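Local coordinates for protein sugar-phosphate phosphatase BT4131 (Bacteroides thetaiotaomicron, PDB 1YMQ) that probably hydrolyses phosphate esters of sugars as a magnesium-dependent phosphatase of the haloacid dehalogenase superfamily, at residues K3-D8 with E205-G210; I49-S54 with L129-I134. All coordinates share one frame; numbering follows the deposited sequence.

Contact 1 lies in the core sheet and carries a metal ligand, whereas contact 2 joins that core to what is probably the cap domain. In contact 1 strands 4-7 and 206-210 pair, and Asp8 at the end of the first binds magnesium. Contact 2 sets the core loop 49-54 against residues 129-134, and along the chain it is nested inside the loop that contact 1 closes. Their centres lie about 23 Å apart and their nearest atoms about 7 Å, with no touch between them. Contact 2 still borders the site: the side chain of Leu129 comes within about 5 Å of that of Asp10, another magnesium ligand, and about 10 Å of the ion.

Contact 1 (K3-D8 with E205-G210); sequences KALFFD and ETMSFG. With MG (magnesium ion), chain B.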
loop_
_atom_site.group_PDB
_atom_site.type_symbol
_atom_site.label_atom_id
_atom_site.label_comp_id
_atom_site.label_asym_id
_atom_site.label_seq_id
_atom_site.Cartn_x
_atom_site.Cartn_y
_atom_site.Cartn_z
ATOM N N LYS A 3 20.143 3.366 -4.094
ATOM C CA LYS A 3 20.469 2.459 -2.991
ATOM C C LYS A 3 19.248 1.801 -2.352
ATOM O O LYS A 3 19.384 0.798 -1.661
ATOM C CB LYS A 3 21.229 3.171 -1.881
ATOM C CG LYS A 3 22.571 3.759 -2.309
ATOM C CD LYS A 3 23.339 4.287 -1.088
ATOM C CE LYS A 3 23.999 3.168 -0.310
ATOM N NZ LYS A 3 25.085 3.694 0.582
ATOM N N ALA A 4 18.077 2.401 -2.529
ATOM C CA ALA A 4 16.866 1.844 -1.943
ATOM C C ALA A 4 15.741 1.794 -2.999
ATOM O O ALA A 4 15.466 2.773 -3.663
ATOM C CB ALA A 4 16.400 2.724 -0.730
ATOM N N LEU A 5 15.060 0.651 -3.073
ATOM C CA LEU A 5 13.995 0.422 -4.000
ATOM C C LEU A 5 12.723 0.239 -3.192
ATOM O O LEU A 5 12.730 -0.487 -2.194
ATOM C CB LEU A 5 14.253 -0.889 -4.800
ATOM C CG LEU A 5 15.617 -0.929 -5.495
ATOM C CD1 LEU A 5 15.793 -2.298 -6.165
ATOM C CD2 LEU A 5 15.724 0.227 -6.576
ATOM N N PHE A 6 11.641 0.872 -3.644
ATOM C CA PHE A 6 10.386 0.740 -2.929
ATOM C C PHE A 6 9.339 0.204 -3.899
ATOM O O PHE A 6 9.016 0.869 -4.894
ATOM C CB PHE A 6 9.947 2.124 -2.401
ATOM C CG PHE A 6 10.895 2.641 -1.378
ATOM C CD1 PHE A 6 12.002 3.412 -1.761
ATOM C CD2 PHE A 6 10.700 2.363 -0.049
ATOM C CE1 PHE A 6 12.866 3.908 -0.778
ATOM C CE2 PHE A 6 11.557 2.846 0.941
ATOM C CZ PHE A 6 12.653 3.639 0.566
ATOM N N PHE A 7 8.770 -0.944 -3.547
ATOM C CA PHE A 7 7.784 -1.589 -4.407
ATOM C C PHE A 7 6.414 -1.716 -3.791
ATOM O O PHE A 7 6.250 -2.273 -2.703
ATOM C CB PHE A 7 8.222 -3.043 -4.749
ATOM C CG PHE A 7 9.508 -3.135 -5.461
ATOM C CD1 PHE A 7 10.695 -3.355 -4.777
ATOM C CD2 PHE A 7 9.540 -3.038 -6.874
ATOM C CE1 PHE A 7 11.927 -3.472 -5.481
ATOM C CE2 PHE A 7 10.731 -3.152 -7.592
ATOM C CZ PHE A 7 11.925 -3.363 -6.920
ATOM N N ASP A 8 5.427 -1.270 -4.539
ATOM C CA ASP A 8 4.037 -1.497 -4.165
ATOM C C ASP A 8 3.839 -3.014 -4.435
ATOM O O ASP A 8 4.577 -3.624 -5.225
ATOM C CB ASP A 8 3.142 -0.698 -5.110
ATOM C CG ASP A 8 1.735 -1.103 -5.005
ATOM O OD1 ASP A 8 1.139 -1.313 -6.070
ATOM O OD2 ASP A 8 1.259 -1.232 -3.839
ATOM N N GLU A 205 18.796 8.935 -3.484
ATOM C CA GLU A 205 19.238 7.571 -3.739
ATOM C C GLU A 205 18.071 6.559 -3.743
ATOM O O GLU A 205 18.297 5.360 -3.667
ATOM C CB GLU A 205 20.231 7.143 -2.646
ATOM C CG GLU A 205 21.577 7.895 -2.728
ATOM C CD GLU A 205 22.462 7.669 -1.516
ATOM O OE1 GLU A 205 23.690 7.724 -1.719
ATOM O OE2 GLU A 205 21.964 7.469 -0.373
ATOM N N THR A 206 16.853 7.049 -3.851
ATOM C CA THR A 206 15.669 6.181 -3.853
ATOM C C THR A 206 14.998 6.030 -5.219
ATOM O O THR A 206 15.091 6.899 -6.067
ATOM C CB THR A 206 14.602 6.758 -2.891
ATOM O OG1 THR A 206 14.168 8.073 -3.364
ATOM C CG2 THR A 206 15.196 6.859 -1.450
ATOM N N MET A 207 14.317 4.899 -5.400
ATOM C CA MET A 207 13.532 4.617 -6.605
ATOM C C MET A 207 12.263 3.910 -6.161
ATOM O O MET A 207 12.311 3.018 -5.299
ATOM C CB MET A 207 14.311 3.715 -7.563
ATOM C CG MET A 207 13.631 3.518 -8.866
ATOM S SD MET A 207 14.677 2.433 -9.980
ATOM C CE MET A 207 15.958 3.651 -10.457
ATOM N N SER A 208 11.118 4.343 -6.684
ATOM C CA SER A 208 9.865 3.703 -6.278
ATOM C C SER A 208 9.154 3.160 -7.510
ATOM O O SER A 208 9.422 3.602 -8.638
ATOM C CB SER A 208 8.968 4.696 -5.522
ATOM O OG SER A 208 8.685 5.841 -6.335
ATOM N N PHE A 209 8.297 2.158 -7.283
ATOM C CA PHE A 209 7.590 1.507 -8.365
ATOM C C PHE A 209 6.149 1.355 -7.921
ATOM O O PHE A 209 5.887 0.867 -6.827
ATOM C CB PHE A 209 8.129 0.105 -8.672
ATOM C CG PHE A 209 9.609 0.036 -8.964
ATOM C CD1 PHE A 209 10.547 0.203 -7.934
ATOM C CD2 PHE A 209 10.047 -0.171 -10.275
ATOM C CE1 PHE A 209 11.922 0.173 -8.201
ATOM C CE2 PHE A 209 11.431 -0.205 -10.566
ATOM C CZ PHE A 209 12.350 -0.034 -9.549
ATOM N N GLY A 210 5.224 1.738 -8.794
ATOM C CA GLY A 210 3.811 1.642 -8.445
ATOM C C GLY A 210 2.859 1.633 -9.622
ATOM O O GLY A 210 3.227 2.024 -10.734
HETATM MG MG MG B . -1.018 -1.392 -6.400
HETATM O O HOH W 1 -3.048 -1.355 -7.592
HETATM O O HOH W 2 -1.307 0.795 -5.674
#
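Strands 4-7 and 206-210 run parallel in one-to-one register, Ala4 beside Thr206 through Phe7 beside Phe209, with axes 4.7 Å apart and inclined by 15°. Phe6 is bonded through both its backbone groups, its N giving to Met207 O and its O accepting from Phe209 N, each at 2.8 Å. At the start of the pair Glu205 O takes two donors, Lys3 N and Ala4 N.

Side chains of paired residues share a face of the sheet. Phe7 and Phe209 both set CG anti to the carbonyl carbon (chi1 -60° and -55°), which sends their rings the same way and lays them in an offset stack with centroids 4.5 Å apart. Phe7 CE2 sits 3.4 Å from Phe209 CD1, over the rim of that ring's face, while Phe6 O lies at its edge in the ring plane. Leu5 CD2 extends this patch, resting 3.9 Å from Met207 CB, and helix 250-257 packs on it through Ile251 and Met255. With an alanine here in place of Phe209, the Phe7 ring would probably lose its stacking partner and a gap would open beneath helix 250-257. On the other face Phe6 CE1 meets Thr206 CG2 at 3.8 Å, and Ile192, Ile195 and Ile196 of helix 188-199 pack on Phe6.

Past the last bridge, Asp8 turns OD1 to the magnesium ion at 2.2 Å; Asp10 O and Asp211 OD1 are further ligands, and Lys188 forms a salt bridge with OD2. Metal-binding aspartates at the ends of adjacent parallel strands mark the Rossmann-like core of the haloacid dehalogenase fold, and Asp8 and Asp10 fit its DxD signature.

Contact 2 (I49-S54 with L129-I134); sequences IINNLS and LHVNVI
Asn51 reaches across to Leu129 O with its ND2 directly and its OD1 through a water. Its first torsion (chi1 71°) places CG between the backbone N and carbonyl carbon, and from there ND2 gives a nearly straight bond, 171° at the hydrogen, to Leu129 O at 3.3 Å, in the plane of both the amide and the carbonyl. The water donates to Asn51 OD1 at 2.6 Å and to Leu129 O at 2.8 Å, so that one carbonyl is gripped twice, which probably helps hold the amide in this rotation; Arg45 NH1 adds a weak bond to OD1.

Helix 119-128 has just ended here, and His130 turns the chain with positive phi. The contact thus joins a loop of the Rossmann-like core to what is probably the cap domain, with the three-stranded sheet 104-107, 112-115 and 149-152, consistent with a C2-type cap.

Beside the polar bridge, Ile49 and Val131 meet chiefly through Ile49 CG2 and Val131 CG1. Val131 swings CG1 anti to its backbone N (chi1 174°), bringing it obliquely against Ile49 CG2 at 3.4 Å, tighter than usual for two carbons. The poorly ordered Asn132 reaches the same Ile49 methyl with OD1.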
loop_
_atom_site.group_PDB
_atom_site.type_symbol
_atom_site.label_atom_id
_atom_site.label_comp_id
_atom_site.label_asym_id
_atom_site.label_seq_id
_atom_site.Cartn_x
_atom_site.Cartn_y
_atom_site.Cartn_z
ATOM N N ILE A 49 -2.613 -8.850 6.415
ATOM C CA ILE A 49 -3.082 -9.514 5.203
ATOM C C ILE A 49 -2.042 -9.609 4.062
ATOM O O ILE A 49 -2.396 -9.910 2.933
ATOM C CB ILE A 49 -4.395 -8.882 4.683
ATOM C CG1 ILE A 49 -4.167 -7.454 4.226
ATOM C CG2 ILE A 49 -5.472 -8.994 5.752
ATOM C CD1 ILE A 49 -5.287 -6.959 3.286
ATOM N N ILE A 50 -0.765 -9.360 4.348
ATOM C CA ILE A 50 0.267 -9.522 3.316
ATOM C C ILE A 50 0.528 -11.025 3.248
ATOM O O ILE A 50 1.389 -11.577 3.987
ATOM C CB ILE A 50 1.565 -8.775 3.687
ATOM C CG1 ILE A 50 1.227 -7.256 3.736
ATOM C CG2 ILE A 50 2.672 -9.117 2.639
ATOM C CD1 ILE A 50 2.385 -6.251 4.072
ATOM N N ASN A 51 -0.199 -11.669 2.349
ATOM C CA ASN A 51 -0.147 -13.116 2.204
ATOM C C ASN A 51 0.333 -13.567 0.830
ATOM O O ASN A 51 0.252 -14.748 0.511
ATOM C CB ASN A 51 -1.558 -13.698 2.469
ATOM C CG ASN A 51 -2.568 -13.378 1.357
ATOM O OD1 ASN A 51 -2.359 -12.503 0.514
ATOM N ND2 ASN A 51 -3.685 -14.091 1.370
ATOM N N ASN A 52 0.836 -12.644 0.021
ATOM C CA ASN A 52 1.251 -13.018 -1.314
ATOM C C ASN A 52 2.705 -12.766 -1.643
ATOM O O ASN A 52 3.075 -12.728 -2.810
ATOM C CB ASN A 52 0.370 -12.299 -2.324
ATOM C CG ASN A 52 0.347 -10.783 -2.123
ATOM O OD1 ASN A 52 0.960 -10.250 -1.195
ATOM N ND2 ASN A 52 -0.367 -10.096 -2.990
ATOM N N LEU A 53 3.534 -12.591 -0.625
ATOM C CA LEU A 53 4.957 -12.327 -0.830
ATOM C C LEU A 53 5.882 -13.458 -0.383
ATOM O O LEU A 53 7.108 -13.275 -0.307
ATOM C CB LEU A 53 5.349 -11.022 -0.068
ATOM C CG LEU A 53 4.734 -9.703 -0.580
ATOM C CD1 LEU A 53 5.324 -8.485 0.288
ATOM C CD2 LEU A 53 5.060 -9.537 -2.080
ATOM N N SER A 54 5.339 -14.645 -0.114
ATOM C CA SER A 54 6.200 -15.714 0.416
ATOM C C SER A 54 7.435 -16.004 -0.429
ATOM O O SER A 54 8.476 -16.390 0.085
ATOM C CB SER A 54 5.389 -16.998 0.628
ATOM O OG SER A 54 5.130 -17.583 -0.633
ATOM N N LEU A 129 -8.486 -12.406 -3.333
ATOM C CA LEU A 129 -7.172 -12.268 -2.708
ATOM C C LEU A 129 -6.840 -13.330 -1.645
ATOM O O LEU A 129 -5.770 -13.293 -1.002
ATOM C CB LEU A 129 -7.059 -10.854 -2.114
ATOM C CG LEU A 129 -7.334 -9.683 -3.069
ATOM C CD1 LEU A 129 -7.352 -8.373 -2.290
ATOM C CD2 LEU A 129 -6.265 -9.639 -4.170
ATOM N N HIS A 130 -7.751 -14.277 -1.445
ATOM C CA HIS A 130 -7.530 -15.362 -0.494
ATOM C C HIS A 130 -7.108 -14.887 0.862
ATOM O O HIS A 130 -6.329 -15.558 1.552
ATOM C CB HIS A 130 -6.473 -16.337 -1.009
ATOM C CG HIS A 130 -7.004 -17.322 -1.990
ATOM N ND1 HIS A 130 -8.313 -17.750 -1.966
ATOM C CD2 HIS A 130 -6.399 -18.004 -2.991
ATOM C CE1 HIS A 130 -8.493 -18.654 -2.912
ATOM N NE2 HIS A 130 -7.346 -18.824 -3.547
ATOM N N VAL A 131 -7.609 -13.723 1.237
ATOM C CA VAL A 131 -7.307 -13.166 2.530
ATOM C C VAL A 131 -8.125 -13.906 3.589
ATOM O O VAL A 131 -9.261 -14.312 3.338
ATOM C CB VAL A 131 -7.675 -11.668 2.557
ATOM C CG1 VAL A 131 -7.508 -11.105 3.957
ATOM C CG2 VAL A 131 -6.812 -10.921 1.558
ATOM N N ASN A 132 -7.539 -14.079 4.769
ATOM C CA ASN A 132 -8.218 -14.713 5.909
ATOM C C ASN A 132 -9.515 -13.960 6.275
ATOM O O ASN A 132 -9.554 -12.725 6.213
ATOM C CB ASN A 132 -7.310 -14.685 7.142
ATOM C CG ASN A 132 -6.886 -13.252 7.535
ATOM O OD1 ASN A 132 -6.081 -12.620 6.845
ATOM N ND2 ASN A 132 -7.434 -12.745 8.641
ATOM N N VAL A 133 -10.555 -14.701 6.672
ATOM C CA VAL A 133 -11.813 -14.080 7.073
ATOM C C VAL A 133 -11.529 -13.058 8.178
ATOM O O VAL A 133 -10.910 -13.362 9.192
ATOM C CB VAL A 133 -12.840 -15.103 7.640
ATOM C CG1 VAL A 133 -14.020 -14.351 8.311
ATOM C CG2 VAL A 133 -13.350 -16.004 6.522
ATOM N N ILE A 134 -11.999 -11.839 7.963
ATOM C CA ILE A 134 -11.809 -10.767 8.929
ATOM C C ILE A 134 -13.005 -10.788 9.870
ATOM O O ILE A 134 -14.147 -10.783 9.428
ATOM C CB ILE A 134 -11.730 -9.408 8.176
ATOM C CG1 ILE A 134 -10.480 -9.406 7.277
ATOM C CG2 ILE A 134 -11.761 -8.210 9.159
ATOM C CD1 ILE A 134 -10.516 -8.333 6.198
HETATM O O HOH W 3 -3.555 -11.740 -1.672
#